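Local coordinates for protein dehydrogenase (Sinorhizobium meliloti, PDB 3UOE) that probably acts as an oxidoreductase of the LDH2/MDH2 (malate/L-lactate dehydrogenase) family, at residues Q70-L74 with T275-I279; R106-V112 with I134-M140; M117-R121 with L287-I291. One frame throughout, in Å; residues are numbered along the deposited sequence.

Contact 1: Q70-L74 with T275-I279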
loop_
_atom_site.group_PDB
_atom_site.type_symbol
_atom_site.label_atom_id
_atom_site.label_comp_id
_atom_site.label_asym_id
_atom_site.label_seq_id
_atom_site.Cartn_x
_atom_site.Cartn_y
_atom_site.Cartn_z
ATOM N N GLN A 70 -23.102 -11.663 7.607
ATOM C CA GLN A 70 -23.300 -11.059 8.929
ATOM C C GLN A 70 -23.428 -9.544 8.793
ATOM O O GLN A 70 -23.943 -8.871 9.682
ATOM C CB GLN A 70 -22.189 -11.440 9.920
ATOM C CG GLN A 70 -20.854 -10.730 9.709
ATOM C CD GLN A 70 -19.769 -11.191 10.687
ATOM O OE1 GLN A 70 -19.546 -12.395 10.874
ATOM N NE2 GLN A 70 -19.079 -10.230 11.305
ATOM N N ARG A 71 -22.994 -9.020 7.650
ATOM C CA ARG A 71 -23.105 -7.595 7.352
ATOM C C ARG A 71 -24.510 -7.171 6.928
ATOM O O ARG A 71 -24.844 -5.995 6.978
ATOM C CB ARG A 71 -22.159 -7.236 6.212
ATOM C CG ARG A 71 -20.719 -7.509 6.500
ATOM C CD ARG A 71 -20.217 -6.541 7.522
ATOM N NE ARG A 71 -18.812 -6.774 7.796
ATOM C CZ ARG A 71 -17.988 -5.854 8.280
ATOM N NH1 ARG A 71 -18.441 -4.631 8.528
ATOM N NH2 ARG A 71 -16.714 -6.159 8.504
ATOM N N LEU A 72 -25.330 -8.119 6.491
ATOM C CA LEU A 72 -26.583 -7.752 5.823
ATOM C C LEU A 72 -27.635 -7.058 6.709
ATOM O O LEU A 72 -28.191 -6.026 6.315
ATOM C CB LEU A 72 -27.181 -8.950 5.079
ATOM C CG LEU A 72 -28.463 -8.705 4.279
ATOM C CD1 LEU A 72 -28.270 -7.583 3.239
ATOM C CD2 LEU A 72 -28.954 -9.999 3.616
ATOM N N PRO A 73 -27.910 -7.610 7.904
ATOM C CA PRO A 73 -28.985 -7.061 8.741
ATOM C C PRO A 73 -28.794 -5.573 9.034
ATOM O O PRO A 73 -29.773 -4.820 9.107
ATOM C CB PRO A 73 -28.880 -7.881 10.030
ATOM C CG PRO A 73 -28.292 -9.183 9.583
ATOM C CD PRO A 73 -27.283 -8.786 8.526
ATOM N N LEU A 74 -27.542 -5.150 9.175
ATOM C CA LEU A 74 -27.257 -3.753 9.460
ATOM C C LEU A 74 -27.643 -2.886 8.247
ATOM O O LEU A 74 -28.322 -1.867 8.390
ATOM C CB LEU A 74 -25.784 -3.587 9.860
ATOM C CG LEU A 74 -25.387 -2.562 10.929
ATOM C CD1 LEU A 74 -26.211 -2.706 12.196
ATOM C CD2 LEU A 74 -23.918 -2.695 11.257
ATOM N N THR A 275 -21.063 2.467 9.872
ATOM C CA THR A 275 -20.735 1.177 9.289
ATOM C C THR A 275 -21.123 0.036 10.237
ATOM O O THR A 275 -21.679 -0.978 9.813
ATOM C CB THR A 275 -19.243 1.124 8.924
ATOM O OG1 THR A 275 -19.088 1.445 7.530
ATOM C CG2 THR A 275 -18.657 -0.230 9.208
ATOM N N LEU A 276 -20.858 0.224 11.523
ATOM C CA LEU A 276 -21.183 -0.775 12.530
ATOM C C LEU A 276 -22.376 -0.352 13.391
ATOM O O LEU A 276 -22.615 -0.919 14.450
ATOM C CB LEU A 276 -19.964 -1.041 13.416
ATOM C CG LEU A 276 -18.712 -1.481 12.649
ATOM C CD1 LEU A 276 -17.517 -1.515 13.581
ATOM C CD2 LEU A 276 -18.921 -2.839 11.975
ATOM N N ASP A 277 -23.104 0.664 12.951
ATOM C CA ASP A 277 -24.308 1.086 13.650
ATOM C C ASP A 277 -25.376 1.414 12.628
ATOM O O ASP A 277 -25.095 1.546 11.443
ATOM C CB ASP A 277 -24.036 2.312 14.540
ATOM C CG ASP A 277 -23.825 3.586 13.735
ATOM O OD1 ASP A 277 -24.783 4.051 13.077
ATOM O OD2 ASP A 277 -22.698 4.127 13.761
ATOM N N ASP A 278 -26.608 1.537 13.092
ATOM C CA ASP A 278 -27.691 1.951 12.227
ATOM C C ASP A 278 -28.294 3.221 12.787
ATOM O O ASP A 278 -29.514 3.368 12.833
ATOM C CB ASP A 278 -28.752 0.862 12.128
ATOM C CG ASP A 278 -29.294 0.450 13.483
ATOM O OD1 ASP A 278 -28.885 1.043 14.505
ATOM O OD2 ASP A 278 -30.125 -0.475 13.531
ATOM N N ILE A 279 -27.430 4.136 13.212
ATOM C CA ILE A 279 -27.873 5.376 13.834
ATOM C C ILE A 279 -27.356 6.610 13.093
ATOM O O ILE A 279 -28.076 7.602 12.938
ATOM C CB ILE A 279 -27.369 5.460 15.287
ATOM C CG1 ILE A 279 -28.027 4.377 16.139
ATOM C CG2 ILE A 279 -27.663 6.832 15.867
ATOM C CD1 ILE A 279 -27.343 4.153 17.474
HETATM O O HOH W 1 -21.336 -3.669 9.050
#
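Leu74 reaches from helix 72-80 onto the backbone of the loop 275-279. Its CD2 does most of the touching. Leu74 CD2 lies 3.2 Å from Thr275 O and 3.5 Å from Leu276 C, and close to Asp277 N. The contact is tight here, a methyl pressed on peptide atoms rather than on another side chain. Leu74 has chi1 -144°, well off a staggered position, and this turn carries CD2 to the loop. The other branch is looser: Leu74 CD1 stays 4.4 Å from Asp278 CB, and this partly exposed edge is the solvent side. If an alanine stood in place of Leu74, Thr275 O and the peptide after it would probably lose their apolar cover, and a gap would open between helix and loop.

Arg71 forms the second, looser and watered half. Its chain bends at chi2 and brings the guanidinium beside the loop. Thr275 CG2 is at the guanidinium edge, near its plane. Leu276 CD2 comes in obliquely, 3.9 Å from Arg71 NH1. A water accepts from Arg71 NH1 at 3.1 Å and donates to Thr275 O at 2.8 Å. Arg71 NE is tied to Ser66 O.

The loop also braces itself. Ile279 N donates to Asp277 OD1, an Asx turn. Between 70-74 and 275-279 the contact is thus a methyl on peptide atoms plus one water bridge. The direct bonds come one turn further along the same helix, from Ser77 OG to Asp278 OD2 and from Arg78 NH1 to Asp277 O.

Contact 2: R106-V112 with I134-M140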
loop_
_atom_site.group_PDB
_atom_site.type_symbol
_atom_site.label_atom_id
_atom_site.label_comp_id
_atom_site.label_asym_id
_atom_site.label_seq_id
_atom_site.Cartn_x
_atom_site.Cartn_y
_atom_site.Cartn_z
ATOM N N ARG A 106 -25.455 8.485 0.274
ATOM C CA ARG A 106 -25.908 7.496 1.249
ATOM C C ARG A 106 -26.206 6.147 0.586
ATOM O O ARG A 106 -26.882 5.298 1.164
ATOM C CB ARG A 106 -27.142 8.041 1.988
ATOM C CG ARG A 106 -26.810 9.227 2.892
ATOM C CD ARG A 106 -27.961 10.227 3.111
ATOM N NE ARG A 106 -29.248 9.819 2.552
ATOM C CZ ARG A 106 -29.787 10.380 1.472
ATOM N NH1 ARG A 106 -29.146 11.367 0.844
ATOM N NH2 ARG A 106 -30.961 9.955 1.014
ATOM N N GLY A 107 -25.700 5.959 -0.633
ATOM C CA GLY A 107 -25.975 4.755 -1.389
ATOM C C GLY A 107 -25.285 3.525 -0.836
ATOM O O GLY A 107 -24.428 3.613 0.051
ATOM N N LEU A 108 -25.678 2.367 -1.353
ATOM C CA LEU A 108 -25.036 1.117 -0.991
ATOM C C LEU A 108 -23.623 1.170 -1.534
ATOM O O LEU A 108 -23.408 1.620 -2.658
ATOM C CB LEU A 108 -25.791 -0.054 -1.599
ATOM C CG LEU A 108 -27.223 -0.217 -1.111
ATOM C CD1 LEU A 108 -27.878 -1.425 -1.784
ATOM C CD2 LEU A 108 -27.253 -0.365 0.411
ATOM N N GLY A 109 -22.658 0.722 -0.738
ATOM C CA GLY A 109 -21.258 0.794 -1.138
ATOM C C GLY A 109 -20.938 0.228 -2.516
ATOM O O GLY A 109 -20.427 0.930 -3.382
ATOM N N PRO A 110 -21.209 -1.064 -2.720
ATOM C CA PRO A 110 -20.862 -1.732 -3.981
ATOM C C PRO A 110 -21.532 -1.095 -5.201
ATOM O O PRO A 110 -20.947 -1.080 -6.284
ATOM C CB PRO A 110 -21.386 -3.156 -3.778
ATOM C CG PRO A 110 -21.386 -3.345 -2.318
ATOM C CD PRO A 110 -21.709 -2.009 -1.710
ATOM N N VAL A 111 -22.748 -0.591 -5.028
ATOM C CA VAL A 111 -23.453 0.069 -6.130
ATOM C C VAL A 111 -22.728 1.352 -6.527
ATOM O O VAL A 111 -22.620 1.687 -7.713
ATOM C CB VAL A 111 -24.908 0.423 -5.746
ATOM C CG1 VAL A 111 -25.594 1.216 -6.868
ATOM C CG2 VAL A 111 -25.695 -0.845 -5.387
ATOM N N VAL A 112 -22.249 2.082 -5.526
ATOM C CA VAL A 112 -21.599 3.357 -5.781
ATOM C C VAL A 112 -20.203 3.102 -6.345
ATOM O O VAL A 112 -19.786 3.756 -7.290
ATOM C CB VAL A 112 -21.528 4.234 -4.499
ATOM C CG1 VAL A 112 -20.531 5.383 -4.686
ATOM C CG2 VAL A 112 -22.915 4.777 -4.136
ATOM N N ILE A 134 -14.529 8.676 -3.122
ATOM C CA ILE A 134 -15.920 8.539 -2.701
ATOM C C ILE A 134 -16.129 8.905 -1.243
ATOM O O ILE A 134 -15.362 8.494 -0.375
ATOM C CB ILE A 134 -16.408 7.074 -2.875
ATOM C CG1 ILE A 134 -16.209 6.596 -4.316
ATOM C CG2 ILE A 134 -17.858 6.926 -2.437
ATOM C CD1 ILE A 134 -16.110 5.086 -4.434
ATOM N N ARG A 135 -17.182 9.670 -0.983
ATOM C CA ARG A 135 -17.608 9.981 0.373
ATOM C C ARG A 135 -19.092 9.659 0.469
ATOM O O ARG A 135 -19.735 9.400 -0.545
ATOM C CB ARG A 135 -17.361 11.461 0.702
ATOM C CG ARG A 135 -18.254 12.428 -0.068
ATOM C CD ARG A 135 -17.724 13.856 -0.008
ATOM N NE ARG A 135 -18.621 14.810 -0.653
ATOM C CZ ARG A 135 -18.594 15.123 -1.950
ATOM N NH1 ARG A 135 -17.710 14.556 -2.767
ATOM N NH2 ARG A 135 -19.464 16.002 -2.437
ATOM N N ASN A 136 -19.627 9.660 1.686
ATOM C CA ASN A 136 -21.064 9.513 1.896
ATOM C C ASN A 136 -21.633 8.276 1.198
ATOM O O ASN A 136 -22.713 8.326 0.598
ATOM C CB ASN A 136 -21.788 10.788 1.439
ATOM C CG ASN A 136 -23.195 10.916 2.016
ATOM O OD1 ASN A 136 -23.492 10.404 3.093
ATOM N ND2 ASN A 136 -24.063 11.620 1.296
ATOM N N ALA A 137 -20.889 7.174 1.276
ATOM C CA ALA A 137 -21.359 5.862 0.825
ATOM C C ALA A 137 -21.270 4.845 1.963
ATOM O O ALA A 137 -20.460 4.993 2.865
ATOM C CB ALA A 137 -20.550 5.380 -0.374
ATOM N N ASN A 138 -22.096 3.806 1.909
ATOM C CA ASN A 138 -22.058 2.762 2.913
ATOM C C ASN A 138 -20.941 1.760 2.678
ATOM O O ASN A 138 -20.169 1.863 1.731
ATOM C CB ASN A 138 -23.397 2.020 3.013
ATOM C CG ASN A 138 -24.451 2.819 3.753
ATOM O OD1 ASN A 138 -24.661 2.630 4.958
ATOM N ND2 ASN A 138 -25.117 3.725 3.039
ATOM N N HIS A 139 -20.889 0.781 3.566
ATOM C CA HIS A 139 -19.768 -0.138 3.674
ATOM C C HIS A 139 -19.553 -0.884 2.368
ATOM O O HIS A 139 -20.509 -1.335 1.735
ATOM C CB HIS A 139 -20.027 -1.110 4.831
ATOM C CG HIS A 139 -18.834 -1.922 5.218
ATOM N ND1 HIS A 139 -18.661 -3.228 4.814
ATOM C CD2 HIS A 139 -17.760 -1.622 5.985
ATOM C CE1 HIS A 139 -17.530 -3.693 5.309
ATOM N NE2 HIS A 139 -16.960 -2.737 6.016
HETATM N N MSE A 140 -18.287 -1.009 1.981
HETATM C CA MSE A 140 -17.898 -1.551 0.682
HETATM C C MSE A 140 -17.817 -3.070 0.662
HETATM O O MSE A 140 -17.742 -3.687 -0.403
HETATM C CB MSE A 140 -16.528 -0.994 0.292
HETATM C CG MSE A 140 -16.569 0.466 -0.051
HETATM SE SE MSE A 140 -17.656 0.701 -1.650
HETATM C CE MSE A 140 -18.241 2.557 -1.322
HETATM O O HOH W 2 -26.539 12.929 2.076
HETATM O O HOH W 3 -23.393 -1.132 1.369
#
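Gly107 O is gripped twice by Asn138. The backbone N of Asn138 donates to Gly107 O at 3.0 Å, nearly along the C=O axis. Asn138 ND2 adds a second bond to Gly107 O at 3.1 Å, from above the carbonyl plane but within its own amide plane. Chi1 of -76° sets the Asn138 amide beside its own backbone N, where both donors can reach one oxygen. Asn138 OD1 is held in turn by Arg78 NE, which helps fix the amide's rotation.

One step back, Arg106 N donates to Asn136 O at 2.8 Å. The two side chains run side by side, with Arg106 CG against Asn136 OD1. A water takes bonds from Arg106 NH1 and Asn136 ND2, and ND2 also bonds to Asp103 OD1.

At the helix start the two segments come very close. Gly109 CA lies 3.2 Å from Asn138 O, and a beta carbon there would clash with Asn138 O and His139 O. A water links Gly109 N to His139 O. The SE of selenomethionine Met140 lies 3.3 Å from Gly109 O. On the apolar side Val112 CG1 packs on Ile134 CG2 at 3.8 Å, and Ala137 CB is next to it.

The arrangement belongs to a beta-alpha-beta crossover: strand 99-105 leads into helix 109-127, and the parallel neighbour strand 129-137 follows.

Contact 3: M117-R121 with L287-I291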
loop_
_atom_site.group_PDB
_atom_site.type_symbol
_atom_site.label_atom_id
_atom_site.label_comp_id
_atom_site.label_asym_id
_atom_site.label_seq_id
_atom_site.Cartn_x
_atom_site.Cartn_y
_atom_site.Cartn_z
HETATM N N MSE A 117 -16.478 2.987 -11.005
HETATM C CA MSE A 117 -15.550 2.253 -11.852
HETATM C C MSE A 117 -15.936 2.376 -13.323
HETATM O O MSE A 117 -15.078 2.593 -14.181
HETATM C CB MSE A 117 -15.468 0.779 -11.443
HETATM C CG MSE A 117 -14.439 0.008 -12.252
HETATM SE SE MSE A 117 -14.107 -1.844 -11.683
HETATM C CE MSE A 117 -14.016 -1.569 -9.743
ATOM N N ARG A 118 -17.225 2.248 -13.617
ATOM C CA ARG A 118 -17.694 2.364 -14.993
ATOM C C ARG A 118 -17.353 3.738 -15.562
ATOM O O ARG A 118 -16.866 3.859 -16.687
ATOM C CB ARG A 118 -19.200 2.131 -15.067
ATOM C CG ARG A 118 -19.836 2.589 -16.380
ATOM C CD ARG A 118 -21.371 2.507 -16.330
ATOM N NE ARG A 118 -21.975 3.545 -15.488
ATOM C CZ ARG A 118 -22.223 4.785 -15.897
ATOM N NH1 ARG A 118 -21.913 5.147 -17.134
ATOM N NH2 ARG A 118 -22.772 5.664 -15.069
ATOM N N VAL A 119 -17.608 4.773 -14.770
ATOM C CA VAL A 119 -17.370 6.144 -15.192
ATOM C C VAL A 119 -15.872 6.448 -15.337
ATOM O O VAL A 119 -15.440 7.052 -16.313
ATOM C CB VAL A 119 -18.022 7.141 -14.205
ATOM C CG1 VAL A 119 -17.564 8.579 -14.502
ATOM C CG2 VAL A 119 -19.551 7.014 -14.245
ATOM N N THR A 120 -15.071 6.025 -14.370
ATOM C CA THR A 120 -13.649 6.323 -14.449
ATOM C C THR A 120 -12.978 5.545 -15.574
ATOM O O THR A 120 -12.083 6.061 -16.231
ATOM C CB THR A 120 -12.913 6.086 -13.115
ATOM O OG1 THR A 120 -13.067 4.719 -12.720
ATOM C CG2 THR A 120 -13.477 6.988 -12.044
ATOM N N ARG A 121 -13.421 4.312 -15.801
ATOM C CA ARG A 121 -12.847 3.481 -16.857
ATOM C C ARG A 121 -12.941 4.129 -18.250
ATOM O O ARG A 121 -12.038 3.978 -19.075
ATOM C CB ARG A 121 -13.499 2.094 -16.871
ATOM C CG ARG A 121 -12.830 1.137 -17.833
ATOM C CD ARG A 121 -13.528 -0.210 -17.916
ATOM N NE ARG A 121 -12.927 -1.036 -18.962
ATOM C CZ ARG A 121 -13.440 -2.185 -19.397
ATOM N NH1 ARG A 121 -14.570 -2.647 -18.878
ATOM N NH2 ARG A 121 -12.824 -2.869 -20.357
ATOM N N LEU A 287 -11.279 5.084 -1.971
ATOM C CA LEU A 287 -10.511 5.501 -3.115
ATOM C C LEU A 287 -10.399 4.331 -4.077
ATOM O O LEU A 287 -10.164 3.188 -3.664
ATOM C CB LEU A 287 -9.107 5.939 -2.706
ATOM C CG LEU A 287 -8.959 7.168 -1.820
ATOM C CD1 LEU A 287 -7.487 7.403 -1.450
ATOM C CD2 LEU A 287 -9.578 8.399 -2.491
ATOM N N LEU A 288 -10.577 4.637 -5.357
ATOM C CA LEU A 288 -10.346 3.693 -6.430
ATOM C C LEU A 288 -9.374 4.324 -7.427
ATOM O O LEU A 288 -9.621 5.404 -7.949
ATOM C CB LEU A 288 -11.662 3.341 -7.130
ATOM C CG LEU A 288 -11.499 2.502 -8.402
ATOM C CD1 LEU A 288 -11.002 1.096 -8.071
ATOM C CD2 LEU A 288 -12.796 2.442 -9.195
ATOM N N ILE A 289 -8.251 3.663 -7.660
ATOM C CA ILE A 289 -7.307 4.121 -8.663
ATOM C C ILE A 289 -7.212 3.077 -9.752
ATOM O O ILE A 289 -6.890 1.920 -9.482
ATOM C CB ILE A 289 -5.912 4.327 -8.079
ATOM C CG1 ILE A 289 -5.917 5.504 -7.113
ATOM C CG2 ILE A 289 -4.895 4.553 -9.197
ATOM C CD1 ILE A 289 -4.877 5.383 -6.030
ATOM N N LEU A 290 -7.514 3.484 -10.978
ATOM C CA LEU A 290 -7.380 2.602 -12.128
ATOM C C LEU A 290 -6.190 3.026 -12.972
ATOM O O LEU A 290 -5.878 4.214 -13.080
ATOM C CB LEU A 290 -8.649 2.606 -12.979
ATOM C CG LEU A 290 -9.897 2.015 -12.330
ATOM C CD1 LEU A 290 -11.112 2.287 -13.215
ATOM C CD2 LEU A 290 -9.715 0.509 -12.085
ATOM N N ILE A 291 -5.527 2.039 -13.561
ATOM C CA ILE A 291 -4.400 2.280 -14.444
ATOM C C ILE A 291 -4.466 1.327 -15.628
ATOM O O ILE A 291 -4.599 0.112 -15.452
ATOM C CB ILE A 291 -3.065 2.058 -13.713
ATOM C CG1 ILE A 291 -3.051 2.821 -12.381
ATOM C CG2 ILE A 291 -1.891 2.447 -14.606
ATOM C CD1 ILE A 291 -1.725 2.711 -11.631
#
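Arg121 meets Leu290 CD1 with its backbone N, CA and CB; its flat guanidinium leads away from the strand, where NH1 makes a salt bridge with Asp153. The other guanidinium, that of Arg118, carries Val119 CG2 over one face, offset toward the rim. Neither flat group is laid against strand 287-291.

This is helix-on-sheet packing in an alpha/beta fold: helix 109-127 covers one face of the mixed sheet, here on strand 285-291, which lies next to strand 129-137. The short segments approach to 9.5 Å between axes and run 37° apart in direction. Leu288 and Leu290 point toward the helix. Leu287 lies on the other face, against Leu259, Val260 and Leu263 of helix 246-264. Ile291 meets Leu263 of the second subunit.

Met117, a selenomethionine, meets both strand leucines. Met117 CB lies 3.9 Å from Leu288 CD2. Met117 CG, anti to the backbone N (chi1 -176°), comes to 4.1 Å from Leu290 CD1, and the two side chains cross at about a right angle. Leu288 CD2 also lies 3.8 Å from Met117 CA, so this methyl packs against the helix backbone itself.

Thr120 points at the strand between these leucines and also touches Ala132 and Trp94. Its hydroxyl bonds to Ala116 O, one turn back, so the polar group is satisfied within the helix although it faces apolar side chains. Leu290 CD1 sits among Met117, Thr120 and Arg121, and its closest neighbour across the contact is Thr120 OG1, at 3.2 Å.

How the contacts relate
Along the chain the first segments come in the order 70-74, 106-112 and 117-121. Contact 2 closes first, when strand 129-137 returns beside the start of helix 109-127. This short loop is nested within the long one that contact 1 closes at 275-279. Contact 3 closes last, at 287-291, and crosses both others. Contacts 2 and 3 share helix 109-127 and reach neighbouring strands of one mixed sheet, with centres about 15 Å apart. Contact 1 joins helix 72-80 to the loop before strand 285-291. It meets contact 2 at His139, which packs on Arg71 and Thr275. Contacts 1 and 3 do not touch.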